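Local coordinates for protein prolyl 4-hydroxylase (Phytophthora capsici LT1534, PDB 6IUQ) that probably hydroxylates prolyl residues of its substrates at an iron(II) centre, using molecular oxygen and, as in related oxygenases, 2-oxoglutarate, at residues E18-K23 / D41-H46; E55-N60 / E223-T228; F153-D158 / E277-S282; K167-L172 / F208-M213. One frame throughout, in Å; residues are numbered along the deposited sequence.

Contact 1 of 4, residues E18-K23 / D41-H46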
# COMPACT_ATOMS: atom_id res chain seq x y z
N GLU A 18 -5.53 -13.70 18.54
CA GLU A 18 -4.22 -14.28 18.76
C GLU A 18 -3.59 -14.80 17.47
O GLU A 18 -2.39 -14.65 17.26
CB GLU A 18 -4.31 -15.41 19.80
CG GLU A 18 -3.09 -16.32 19.80
CD GLU A 18 -2.95 -17.13 21.08
OE1 GLU A 18 -3.93 -17.21 21.85
OE2 GLU A 18 -1.85 -17.68 21.30
N ARG A 19 -4.39 -15.40 16.60
CA ARG A 19 -3.91 -15.82 15.28
C ARG A 19 -3.33 -14.60 14.56
O ARG A 19 -2.21 -14.64 14.04
CB ARG A 19 -5.04 -16.46 14.46
CG ARG A 19 -4.64 -16.82 13.04
CD ARG A 19 -5.84 -17.20 12.16
NE ARG A 19 -5.41 -17.61 10.82
CZ ARG A 19 -5.74 -18.76 10.25
NH1 ARG A 19 -6.52 -19.63 10.89
NH2 ARG A 19 -5.29 -19.06 9.04
N LEU A 20 -4.08 -13.50 14.57
CA LEU A 20 -3.67 -12.27 13.91
C LEU A 20 -2.35 -11.78 14.48
O LEU A 20 -1.40 -11.52 13.75
CB LEU A 20 -4.75 -11.21 14.04
CG LEU A 20 -4.49 -9.86 13.40
CD1 LEU A 20 -3.92 -10.03 11.98
CD2 LEU A 20 -5.79 -9.06 13.38
N HIS A 21 -2.29 -11.70 15.80
CA HIS A 21 -1.07 -11.28 16.46
C HIS A 21 0.10 -12.19 16.09
O HIS A 21 1.20 -11.71 15.81
CB HIS A 21 -1.24 -11.24 17.97
CG HIS A 21 -0.18 -10.45 18.67
ND1 HIS A 21 1.05 -10.99 18.99
CD2 HIS A 21 -0.14 -9.16 19.07
CE1 HIS A 21 1.79 -10.06 19.57
NE2 HIS A 21 1.09 -8.94 19.63
N ASN A 22 -0.12 -13.51 16.08
CA ASN A 22 0.98 -14.43 15.76
C ASN A 22 1.37 -14.36 14.28
O ASN A 22 2.52 -14.64 13.93
CB ASN A 22 0.61 -15.86 16.14
CG ASN A 22 0.47 -16.05 17.64
OD1 ASN A 22 1.01 -15.27 18.43
ND2 ASN A 22 -0.25 -17.09 18.04
N LYS A 23 0.43 -14.03 13.41
CA LYS A 23 0.78 -13.89 12.00
C LYS A 23 1.71 -12.70 11.79
O LYS A 23 2.60 -12.75 10.96
CB LYS A 23 -0.45 -13.74 11.13
CG LYS A 23 -1.22 -15.00 10.95
CD LYS A 23 -0.39 -16.00 10.18
CE LYS A 23 -1.25 -17.16 9.73
NZ LYS A 23 -0.54 -17.91 8.66
N ASP A 41 -0.18 -14.95 3.64
CA ASP A 41 -1.30 -15.73 3.15
C ASP A 41 -2.09 -16.32 4.31
O ASP A 41 -1.52 -16.61 5.36
CB ASP A 41 -0.83 -16.84 2.21
CG ASP A 41 -0.42 -16.31 0.84
OD1 ASP A 41 -1.22 -15.57 0.22
OD2 ASP A 41 0.70 -16.62 0.40
N ASP A 42 -3.40 -16.46 4.09
CA ASP A 42 -4.34 -17.04 5.04
C ASP A 42 -4.20 -16.44 6.44
O ASP A 42 -4.13 -17.13 7.45
CB ASP A 42 -4.17 -18.57 5.05
CG ASP A 42 -4.39 -19.17 3.68
OD1 ASP A 42 -5.52 -19.07 3.15
OD2 ASP A 42 -3.43 -19.74 3.11
N CYS A 43 -4.19 -15.11 6.49
CA CYS A 43 -3.86 -14.40 7.70
C CYS A 43 -4.98 -14.49 8.76
O CYS A 43 -4.73 -14.91 9.88
CB CYS A 43 -3.53 -12.94 7.34
SG CYS A 43 -3.04 -11.90 8.72
N PHE A 44 -6.21 -14.14 8.40
CA PHE A 44 -7.31 -14.16 9.37
C PHE A 44 -7.95 -15.54 9.50
O PHE A 44 -8.57 -15.85 10.52
CB PHE A 44 -8.40 -13.14 8.98
CG PHE A 44 -7.98 -11.71 9.16
CD1 PHE A 44 -7.18 -11.08 8.23
CD2 PHE A 44 -8.39 -10.99 10.28
CE1 PHE A 44 -6.77 -9.74 8.40
CE2 PHE A 44 -8.00 -9.65 10.47
CZ PHE A 44 -7.19 -9.03 9.53
N GLY A 45 -7.78 -16.37 8.47
CA GLY A 45 -8.49 -17.63 8.40
C GLY A 45 -9.72 -17.44 7.53
O GLY A 45 -10.26 -16.34 7.43
N HIS A 46 -10.16 -18.51 6.90
CA HIS A 46 -11.16 -18.41 5.86
C HIS A 46 -12.53 -17.97 6.36
O HIS A 46 -13.22 -17.18 5.70
CB HIS A 46 -11.30 -19.75 5.12
CG HIS A 46 -12.22 -19.68 3.95
ND1 HIS A 46 -13.56 -20.00 4.04
CD2 HIS A 46 -12.01 -19.28 2.67
CE1 HIS A 46 -14.12 -19.82 2.86
NE2 HIS A 46 -13.21 -19.38 2.01

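Contact 2 of 4, residues E55-N60 / E223-T228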
# COMPACT_ATOMS: atom_id res chain seq x y z
N GLU A 55 -20.07 -8.68 5.45
CA GLU A 55 -20.45 -7.37 5.97
C GLU A 55 -20.17 -6.27 4.95
O GLU A 55 -20.94 -5.32 4.81
CB GLU A 55 -19.74 -7.09 7.29
CG GLU A 55 -20.23 -7.98 8.40
CD GLU A 55 -19.67 -7.62 9.77
OE1 GLU A 55 -18.79 -6.72 9.88
OE2 GLU A 55 -20.13 -8.25 10.75
N MSE A 56 -19.09 -6.40 4.20
CA MSE A 56 -18.77 -5.41 3.18
C MSE A 56 -19.78 -5.40 2.04
O MSE A 56 -20.16 -4.34 1.55
CB MSE A 56 -17.36 -5.64 2.63
CG MSE A 56 -16.28 -5.35 3.63
SE MSE A 56 -14.53 -5.79 2.91
CE MSE A 56 -14.48 -4.54 1.41
N ARG A 57 -20.17 -6.59 1.61
CA ARG A 57 -21.16 -6.72 0.55
C ARG A 57 -22.50 -6.13 1.01
O ARG A 57 -23.21 -5.50 0.24
CB ARG A 57 -21.35 -8.18 0.15
CG ARG A 57 -20.22 -8.77 -0.69
CD ARG A 57 -20.79 -9.91 -1.51
NE ARG A 57 -19.81 -10.93 -1.89
CZ ARG A 57 -19.04 -10.88 -2.98
NH1 ARG A 57 -19.12 -9.85 -3.81
NH2 ARG A 57 -18.20 -11.89 -3.24
N TRP A 58 -22.83 -6.33 2.28
CA TRP A 58 -24.04 -5.77 2.84
C TRP A 58 -24.00 -4.25 2.80
O TRP A 58 -24.97 -3.60 2.41
CB TRP A 58 -24.24 -6.24 4.27
CG TRP A 58 -25.53 -5.76 4.83
CD1 TRP A 58 -26.75 -6.36 4.72
CD2 TRP A 58 -25.73 -4.56 5.58
NE1 TRP A 58 -27.71 -5.60 5.37
CE2 TRP A 58 -27.11 -4.50 5.90
CE3 TRP A 58 -24.89 -3.54 6.03
CZ2 TRP A 58 -27.65 -3.46 6.65
CZ3 TRP A 58 -25.43 -2.50 6.76
CH2 TRP A 58 -26.80 -2.47 7.06
N LEU A 59 -22.87 -3.67 3.21
CA LEU A 59 -22.70 -2.23 3.17
C LEU A 59 -22.93 -1.71 1.77
O LEU A 59 -23.51 -0.64 1.57
CB LEU A 59 -21.31 -1.83 3.67
CG LEU A 59 -21.11 -1.97 5.17
CD1 LEU A 59 -19.66 -1.71 5.52
CD2 LEU A 59 -22.03 -1.00 5.91
N ASN A 60 -22.46 -2.48 0.79
CA ASN A 60 -22.60 -2.12 -0.61
C ASN A 60 -24.04 -2.25 -1.14
O ASN A 60 -24.46 -1.47 -2.00
CB ASN A 60 -21.67 -2.98 -1.46
CG ASN A 60 -21.65 -2.54 -2.89
OD1 ASN A 60 -21.31 -1.39 -3.20
ND2 ASN A 60 -22.00 -3.45 -3.80
N GLU A 223 -15.02 -8.15 -10.31
CA GLU A 223 -15.30 -7.42 -9.07
C GLU A 223 -14.17 -7.69 -8.07
O GLU A 223 -13.72 -8.83 -7.93
CB GLU A 223 -16.65 -7.82 -8.49
CG GLU A 223 -17.13 -6.92 -7.36
CD GLU A 223 -18.43 -7.40 -6.71
OE1 GLU A 223 -18.51 -8.59 -6.33
OE2 GLU A 223 -19.37 -6.58 -6.58
N ARG A 224 -13.71 -6.63 -7.40
CA ARG A 224 -12.55 -6.70 -6.52
C ARG A 224 -12.83 -5.92 -5.25
O ARG A 224 -13.10 -4.71 -5.29
CB ARG A 224 -11.29 -6.15 -7.23
CG ARG A 224 -9.95 -6.19 -6.44
CD ARG A 224 -8.95 -5.22 -7.11
NE ARG A 224 -7.54 -5.35 -6.74
CZ ARG A 224 -6.88 -4.44 -6.02
NH1 ARG A 224 -7.51 -3.36 -5.58
NH2 ARG A 224 -5.58 -4.61 -5.73
N TYR A 225 -12.80 -6.61 -4.11
CA TYR A 225 -12.92 -5.97 -2.81
C TYR A 225 -11.57 -5.95 -2.12
O TYR A 225 -10.81 -6.92 -2.19
CB TYR A 225 -13.92 -6.69 -1.92
CG TYR A 225 -15.37 -6.38 -2.16
CD1 TYR A 225 -15.98 -5.28 -1.54
CD2 TYR A 225 -16.16 -7.19 -2.96
CE1 TYR A 225 -17.31 -5.00 -1.74
CE2 TYR A 225 -17.50 -6.92 -3.17
CZ TYR A 225 -18.07 -5.82 -2.55
OH TYR A 225 -19.41 -5.54 -2.74
N VAL A 226 -11.27 -4.84 -1.45
CA VAL A 226 -10.07 -4.75 -0.64
C VAL A 226 -10.34 -3.91 0.62
O VAL A 226 -11.07 -2.93 0.59
CB VAL A 226 -8.89 -4.16 -1.44
CG1 VAL A 226 -9.25 -2.80 -2.04
CG2 VAL A 226 -7.67 -4.06 -0.55
N LEU A 227 -9.77 -4.33 1.73
CA LEU A 227 -9.87 -3.57 2.97
C LEU A 227 -8.50 -2.98 3.25
O LEU A 227 -7.51 -3.69 3.24
CB LEU A 227 -10.35 -4.48 4.11
CG LEU A 227 -10.48 -3.98 5.55
CD1 LEU A 227 -11.59 -4.79 6.25
CD2 LEU A 227 -9.17 -4.10 6.31
N THR A 228 -8.43 -1.68 3.46
CA THR A 228 -7.16 -1.02 3.72
C THR A 228 -7.08 -0.43 5.11
O THR A 228 -7.98 0.27 5.53
CB THR A 228 -6.89 0.10 2.70
OG1 THR A 228 -7.03 -0.41 1.38
CG2 THR A 228 -5.47 0.66 2.88

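Contact 3 of 4, residues F153-D158 / E277-S282. With FE2 (Fe (II) ion), chain C.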
# COMPACT_ATOMS: atom_id res chain seq x y z
N PHE A 153 -5.27 4.17 -12.42
CA PHE A 153 -4.45 3.77 -11.27
C PHE A 153 -3.01 4.25 -11.42
O PHE A 153 -2.14 3.51 -11.87
CB PHE A 153 -4.47 2.25 -11.09
CG PHE A 153 -5.82 1.63 -11.26
CD1 PHE A 153 -6.71 1.57 -10.21
CD2 PHE A 153 -6.19 1.07 -12.49
CE1 PHE A 153 -7.96 0.98 -10.37
CE2 PHE A 153 -7.43 0.48 -12.65
CZ PHE A 153 -8.32 0.43 -11.59
N PRO A 154 -2.75 5.50 -11.05
CA PRO A 154 -1.38 5.95 -11.28
C PRO A 154 -0.36 5.30 -10.35
O PRO A 154 -0.73 4.76 -9.29
CB PRO A 154 -1.46 7.47 -11.06
CG PRO A 154 -2.72 7.69 -10.33
CD PRO A 154 -3.65 6.58 -10.65
N CYS A 155 0.91 5.29 -10.77
CA CYS A 155 2.01 4.92 -9.87
C CYS A 155 2.05 5.92 -8.75
O CYS A 155 1.94 7.12 -9.02
CB CYS A 155 3.35 4.91 -10.60
SG CYS A 155 3.49 3.68 -11.88
N HIS A 156 2.21 5.47 -7.51
CA HIS A 156 2.23 6.42 -6.41
C HIS A 156 2.85 5.83 -5.16
O HIS A 156 3.02 4.61 -5.06
CB HIS A 156 0.79 6.90 -6.06
CG HIS A 156 -0.14 5.79 -5.65
ND1 HIS A 156 -0.41 4.72 -6.46
CD2 HIS A 156 -0.79 5.55 -4.48
CE1 HIS A 156 -1.26 3.90 -5.85
NE2 HIS A 156 -1.50 4.38 -4.65
N TYR A 157 3.14 6.70 -4.20
CA TYR A 157 3.42 6.32 -2.81
C TYR A 157 2.18 6.65 -1.97
O TYR A 157 1.55 7.67 -2.20
CB TYR A 157 4.66 7.06 -2.29
CG TYR A 157 5.96 6.70 -2.99
CD1 TYR A 157 6.29 7.23 -4.24
CD2 TYR A 157 6.87 5.83 -2.39
CE1 TYR A 157 7.49 6.89 -4.87
CE2 TYR A 157 8.06 5.50 -3.01
CZ TYR A 157 8.36 6.02 -4.25
OH TYR A 157 9.55 5.68 -4.86
N ASP A 158 1.83 5.78 -1.02
CA ASP A 158 0.68 6.01 -0.14
C ASP A 158 0.85 7.26 0.72
O ASP A 158 -0.13 7.92 1.06
CB ASP A 158 0.42 4.79 0.73
CG ASP A 158 -0.43 3.82 0.03
OD1 ASP A 158 -0.77 4.13 -1.12
OD2 ASP A 158 -0.80 2.80 0.59
N GLU A 277 8.64 5.25 -17.64
CA GLU A 277 7.89 4.37 -18.53
C GLU A 277 6.66 3.82 -17.81
O GLU A 277 5.55 3.82 -18.36
CB GLU A 277 8.77 3.22 -19.03
CG GLU A 277 10.01 3.65 -19.82
CD GLU A 277 11.08 4.31 -18.94
OE1 GLU A 277 11.05 4.13 -17.70
OE2 GLU A 277 11.93 5.03 -19.50
N GLU A 278 6.86 3.36 -16.57
CA GLU A 278 5.76 2.82 -15.76
C GLU A 278 4.70 3.88 -15.42
O GLU A 278 3.50 3.64 -15.56
CB GLU A 278 6.30 2.19 -14.48
CG GLU A 278 6.96 0.85 -14.67
CD GLU A 278 8.41 0.92 -15.14
OE1 GLU A 278 9.04 1.99 -15.04
OE2 GLU A 278 8.92 -0.11 -15.63
N TYR A 279 5.14 5.05 -14.96
CA TYR A 279 4.22 6.16 -14.73
C TYR A 279 3.44 6.52 -16.01
O TYR A 279 2.21 6.69 -15.98
CB TYR A 279 4.97 7.39 -14.25
CG TYR A 279 5.25 7.50 -12.77
CD1 TYR A 279 6.32 6.82 -12.19
CD2 TYR A 279 4.51 8.34 -11.96
CE1 TYR A 279 6.61 6.96 -10.82
CE2 TYR A 279 4.79 8.49 -10.60
CZ TYR A 279 5.84 7.79 -10.04
OH TYR A 279 6.13 7.93 -8.70
N TYR A 280 4.14 6.65 -17.12
CA TYR A 280 3.50 7.01 -18.38
C TYR A 280 2.50 5.94 -18.84
O TYR A 280 1.37 6.25 -19.22
CB TYR A 280 4.55 7.26 -19.47
CG TYR A 280 3.97 7.78 -20.78
CD1 TYR A 280 3.73 9.13 -20.97
CD2 TYR A 280 3.68 6.91 -21.84
CE1 TYR A 280 3.20 9.62 -22.16
CE2 TYR A 280 3.16 7.38 -23.04
CZ TYR A 280 2.92 8.74 -23.19
OH TYR A 280 2.39 9.21 -24.36
N GLU A 281 2.89 4.67 -18.77
CA GLU A 281 1.94 3.62 -19.17
C GLU A 281 0.68 3.63 -18.31
O GLU A 281 -0.42 3.46 -18.83
CB GLU A 281 2.59 2.24 -19.12
CG GLU A 281 2.07 1.31 -20.21
CD GLU A 281 2.20 1.92 -21.63
OE1 GLU A 281 3.21 2.61 -21.91
OE2 GLU A 281 1.30 1.69 -22.47
N SER A 282 0.83 3.85 -17.01
CA SER A 282 -0.35 3.94 -16.15
C SER A 282 -1.23 5.09 -16.62
O SER A 282 -2.44 4.96 -16.66
CB SER A 282 0.02 4.12 -14.68
OG SER A 282 0.40 2.89 -14.10
FE FE2 C . -1.96 2.95 -2.85
O HOH W 1 -3.92 3.39 -14.60
O HOH W 2 1.41 7.00 -12.79

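Contact 4 of 4, residues K167-L172 / F208-M213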
# COMPACT_ATOMS: atom_id res chain seq x y z
N LYS A 167 2.44 5.77 7.62
CA LYS A 167 3.72 5.08 7.74
C LYS A 167 3.61 3.63 7.21
O LYS A 167 4.42 3.22 6.40
CB LYS A 167 4.19 5.09 9.20
CG LYS A 167 5.54 4.40 9.43
CD LYS A 167 6.57 5.04 8.52
CE LYS A 167 7.84 4.22 8.40
NZ LYS A 167 8.06 3.93 6.97
N VAL A 168 2.64 2.86 7.69
CA VAL A 168 2.44 1.48 7.23
C VAL A 168 1.12 1.29 6.49
O VAL A 168 0.07 1.70 6.98
CB VAL A 168 2.47 0.47 8.40
CG1 VAL A 168 2.24 -0.95 7.89
CG2 VAL A 168 3.78 0.58 9.16
N THR A 169 1.18 0.69 5.31
CA THR A 169 -0.03 0.33 4.59
C THR A 169 -0.35 -1.15 4.80
O THR A 169 0.53 -2.00 4.67
CB THR A 169 0.11 0.59 3.08
OG1 THR A 169 0.33 2.00 2.86
CG2 THR A 169 -1.14 0.11 2.35
N CYS A 170 -1.60 -1.43 5.14
CA CYS A 170 -2.03 -2.80 5.38
C CYS A 170 -3.23 -3.13 4.52
O CYS A 170 -4.31 -2.56 4.70
CB CYS A 170 -2.35 -3.02 6.85
SG CYS A 170 -3.06 -4.68 7.12
N LEU A 171 -3.03 -4.04 3.58
CA LEU A 171 -4.07 -4.42 2.63
C LEU A 171 -4.59 -5.82 2.92
O LEU A 171 -3.81 -6.77 2.99
CB LEU A 171 -3.53 -4.32 1.20
CG LEU A 171 -3.14 -2.92 0.70
CD1 LEU A 171 -2.35 -2.99 -0.58
CD2 LEU A 171 -4.37 -2.10 0.44
N LEU A 172 -5.90 -5.95 3.09
CA LEU A 172 -6.54 -7.25 3.18
C LEU A 172 -7.37 -7.53 1.94
O LEU A 172 -8.35 -6.82 1.66
CB LEU A 172 -7.42 -7.36 4.42
CG LEU A 172 -8.27 -8.65 4.51
CD1 LEU A 172 -7.46 -9.92 4.40
CD2 LEU A 172 -9.11 -8.66 5.78
N PHE A 208 3.16 -2.85 3.52
CA PHE A 208 4.31 -2.18 2.95
C PHE A 208 4.51 -0.76 3.50
O PHE A 208 3.68 -0.22 4.22
CB PHE A 208 4.22 -2.21 1.41
CG PHE A 208 3.02 -1.53 0.80
CD1 PHE A 208 2.99 -0.15 0.63
CD2 PHE A 208 1.99 -2.28 0.24
CE1 PHE A 208 1.90 0.48 -0.00
CE2 PHE A 208 0.91 -1.66 -0.39
CZ PHE A 208 0.87 -0.26 -0.52
N GLN A 209 5.67 -0.17 3.20
CA GLN A 209 6.02 1.16 3.69
C GLN A 209 5.23 2.24 2.94
O GLN A 209 5.37 2.37 1.73
CB GLN A 209 7.52 1.40 3.52
CG GLN A 209 8.39 0.26 4.08
CD GLN A 209 8.56 0.35 5.59
OE1 GLN A 209 8.18 1.35 6.22
NE2 GLN A 209 9.11 -0.70 6.20
N SER A 210 4.41 3.00 3.64
CA SER A 210 3.64 4.04 2.96
C SER A 210 4.56 5.12 2.35
O SER A 210 4.27 5.61 1.25
CB SER A 210 2.62 4.66 3.91
OG SER A 210 1.84 3.63 4.54
N ASP A 211 5.67 5.46 3.02
CA ASP A 211 6.51 6.56 2.54
C ASP A 211 7.71 6.15 1.68
O ASP A 211 8.38 7.02 1.14
CB ASP A 211 7.02 7.41 3.70
CG ASP A 211 7.61 6.59 4.81
OD1 ASP A 211 7.43 5.35 4.81
OD2 ASP A 211 8.25 7.19 5.70
N TRP A 212 7.99 4.86 1.52
CA TRP A 212 9.01 4.51 0.52
C TRP A 212 8.79 3.24 -0.28
O TRP A 212 9.75 2.63 -0.73
CB TRP A 212 10.41 4.43 1.16
CG TRP A 212 10.63 3.62 2.41
CD1 TRP A 212 10.51 4.07 3.71
CD2 TRP A 212 11.13 2.28 2.50
NE1 TRP A 212 10.86 3.07 4.58
CE2 TRP A 212 11.25 1.97 3.88
CE3 TRP A 212 11.46 1.30 1.56
CZ2 TRP A 212 11.70 0.72 4.33
CZ3 TRP A 212 11.92 0.06 2.01
CH2 TRP A 212 12.03 -0.22 3.39
N MSE A 213 7.53 2.86 -0.50
CA MSE A 213 7.22 1.78 -1.42
C MSE A 213 6.36 2.23 -2.60
O MSE A 213 5.14 2.42 -2.46
CB MSE A 213 6.54 0.62 -0.69
CG MSE A 213 6.17 -0.53 -1.58
SE MSE A 213 7.73 -1.28 -2.54
CE MSE A 213 8.89 -1.69 -1.03

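Contact 1 of 4, residues E18-K23 / D41-H46
Arg19 lays one face of its guanidinium against the backbone of Gly45 and reaches two carbonyl oxygens of the same loop. With CG anti to the backbone N (chi1 175°) and the chain extended to NE, the flat group is carried well beyond the helix surface. NE donates to Cys43 O at 2.9 Å, a bent bond that meets the oxygen from above its carbonyl plane. NH2 gives a straighter bond to Asp42 O, 2.8 Å long with an angle of 163° at the hydrogen. Bonds from two nitrogens fix the rotation of the group. Gly45 suits the place because a bare backbone can approach this closely: its CA lies 3.5 Å from Arg19 CZ. Leu20 closes the buried side, its CD2 3.7 Å from Phe44 CE2 and its CD1 over the rim of that ring and against Cys43 SG.

Toward solvent the fit is looser. Lys23 merely runs past the loop, its NZ 3.7 Å from Asp41 O, while the Asp41 carboxylate pairs with Arg204 instead.

The loop joins strand 37-40 to helix 46-61, with Gly45 as N-cap, and Asp203 binds the backbone N of Phe44 and Gly45. Phe44 meets Trp48 edge to face and, like Cys43, rests on Val205 of strand 204-209; across the contact, Leu20 also touches Glu118 of helix 118-126.

Contact 2 of 4, residues E55-N60 / E223-T228
Tyr225 reaches from the strand to the helix and meets Met56, Arg57 and Asn60, which lie on neighbouring turns. The segments approach steeply, the axes of helix 55-60 and strand 224-228 being 10.6 Å apart at an angle of 108°, so a long aromatic side chain suits the span.

The apolar part belongs to Met56, present here as selenomethionine. A turn about the CG-SE bond (chi3 62°) brings CE to within 3.4 Å of Tyr225 CD1; the two side chains run alongside each other, pointing opposite ways. The flexible, unbranched selenoether chain can follow the ring, and CE also lies near Val226 O.

The ionic part is a salt bridge. Arg57 NH1 donates to Glu223 OE1 at 2.9 Å, with a bent N-H...O angle of 133°. The oxygen lies close to the guanidinium plane but is itself met from above the carboxylate plane. OE2 of Glu223 is bound by Arg145 of strand 139-146, so this one carboxylate serves two arginines.

Between these parts come polar groups that touch without bonding. Arg57 NH1 is 3.4 Å from Tyr225 CE2, its guanidinium nearly perpendicular to the ring. Asn60 ND2 stands 3.5 Å from Tyr225 OH, but the angle is poor for a hydrogen bond.

Helix 46-61 is therefore joined to the sheet by a buried apolar touch and a charged outer clasp. The second arginine would probably favour the ionised form of Glu223.

Contact 3 of 4, residues F153-D158 / E277-S282
Ser282 OG is held by two groups: it donates a weak 3.4 Å hydrogen bond to Phe153 O and is also bound by Arg216 NH1. The loop it touches carries His156 and Asp158, the His-X-Asp part of the iron-binding facial triad of the double-stranded beta-helix fold, completed by His215. Asp158 OD1 lies 2.4 Å from the iron. NE2 of His156 binds the same ion, while ND1 donates to Pro154 O at 2.8 Å, a bond that fixes the rotation of the imidazole.

Two waters fill in where the loop and helix backbones do not meet directly. Water 1 accepts from Phe153 N and donates to Ser282 O; water 2 accepts from Cys155 N at 2.7 Å and makes a weak bond to Tyr279 O. Serine is small enough to let the helix come close, its CB 4.1 Å from Pro154 CA.

Cys155 supplies the apolar contact. SG, anti to the carbonyl carbon (chi1 -65°), lies over the Tyr279 ring in a sulfur-aromatic contact and extends toward Glu278 O. The hydroxyl of Tyr279 is bound by Ser271, which holds the other end of the ring. Directly over its centre, in a CH-pi contact, Cys155 CB stands 3.6 Å from the Tyr279 ring centroid.

Contact 4 of 4, residues K167-L172 / F208-M213
Two antiparallel strands of the double-stranded beta-helix core pair here beside the iron site, close to a classic beta bulge in which Lys167 and Val168 both face Leu231 of strand 224-232. Thr169 and Phe208 form a hydrogen-bonded pair: Thr169 N to Phe208 O is 2.9 Å, with the return bond from Phe208 N to Thr169 O. Val168 and Gln209 follow as a non-hydrogen-bonded pair, after which Ser210 N binds Lys167 O where strand 204-209 gives way to a loop.

Lys167 folds back along that loop. Turns in the chain at chi2 (55°) and chi4 (123°) bring NZ to Asp211 OD1 at 2.7 Å, on the syn lone pair in a salt bridge, and to Gln209 OE1, also at 2.7 Å. The ammonium makes a cation-pi contact with Tyr130 as well, so this buried charge is well matched; a long, flexible lysine can reach all three.

Thr169 serves both polar and apolar neighbours. Its OG1 accepts from Ser210 OG at 2.8 Å and is hydrogen-bonded to OD2 of the iron ligand Asp158, making it a second-shell group. On the same face of the sheet, its CB lies over the Phe208 ring in a CH-pi contact, 3.8 Å from the centroid, and the ring also meets His215. Leu171 approaches this ring at its edge, CD1 lying 3.5 Å from Phe208 CE2.

From the N terminus, contact 1 closes a short loop that contains helix 26-35 and strand 37-40, and it ends where helix 46-61 begins. That helix opens contact 2, which closes only at strand 224-232. Contact 3 opens inside this long loop and closes beyond it, on helix 276-287, so contacts 2 and 3 cross. Contact 4 is nested within both and lies near the centre of the chain. It is the common neighbour: Leu172 packs on Phe44 of contact 1 and bonds to Leu227 of contact 2, while Tyr157 of contact 3 packs on Trp212. N-terminal and C-terminal helices are thus tied to one iron-bearing core.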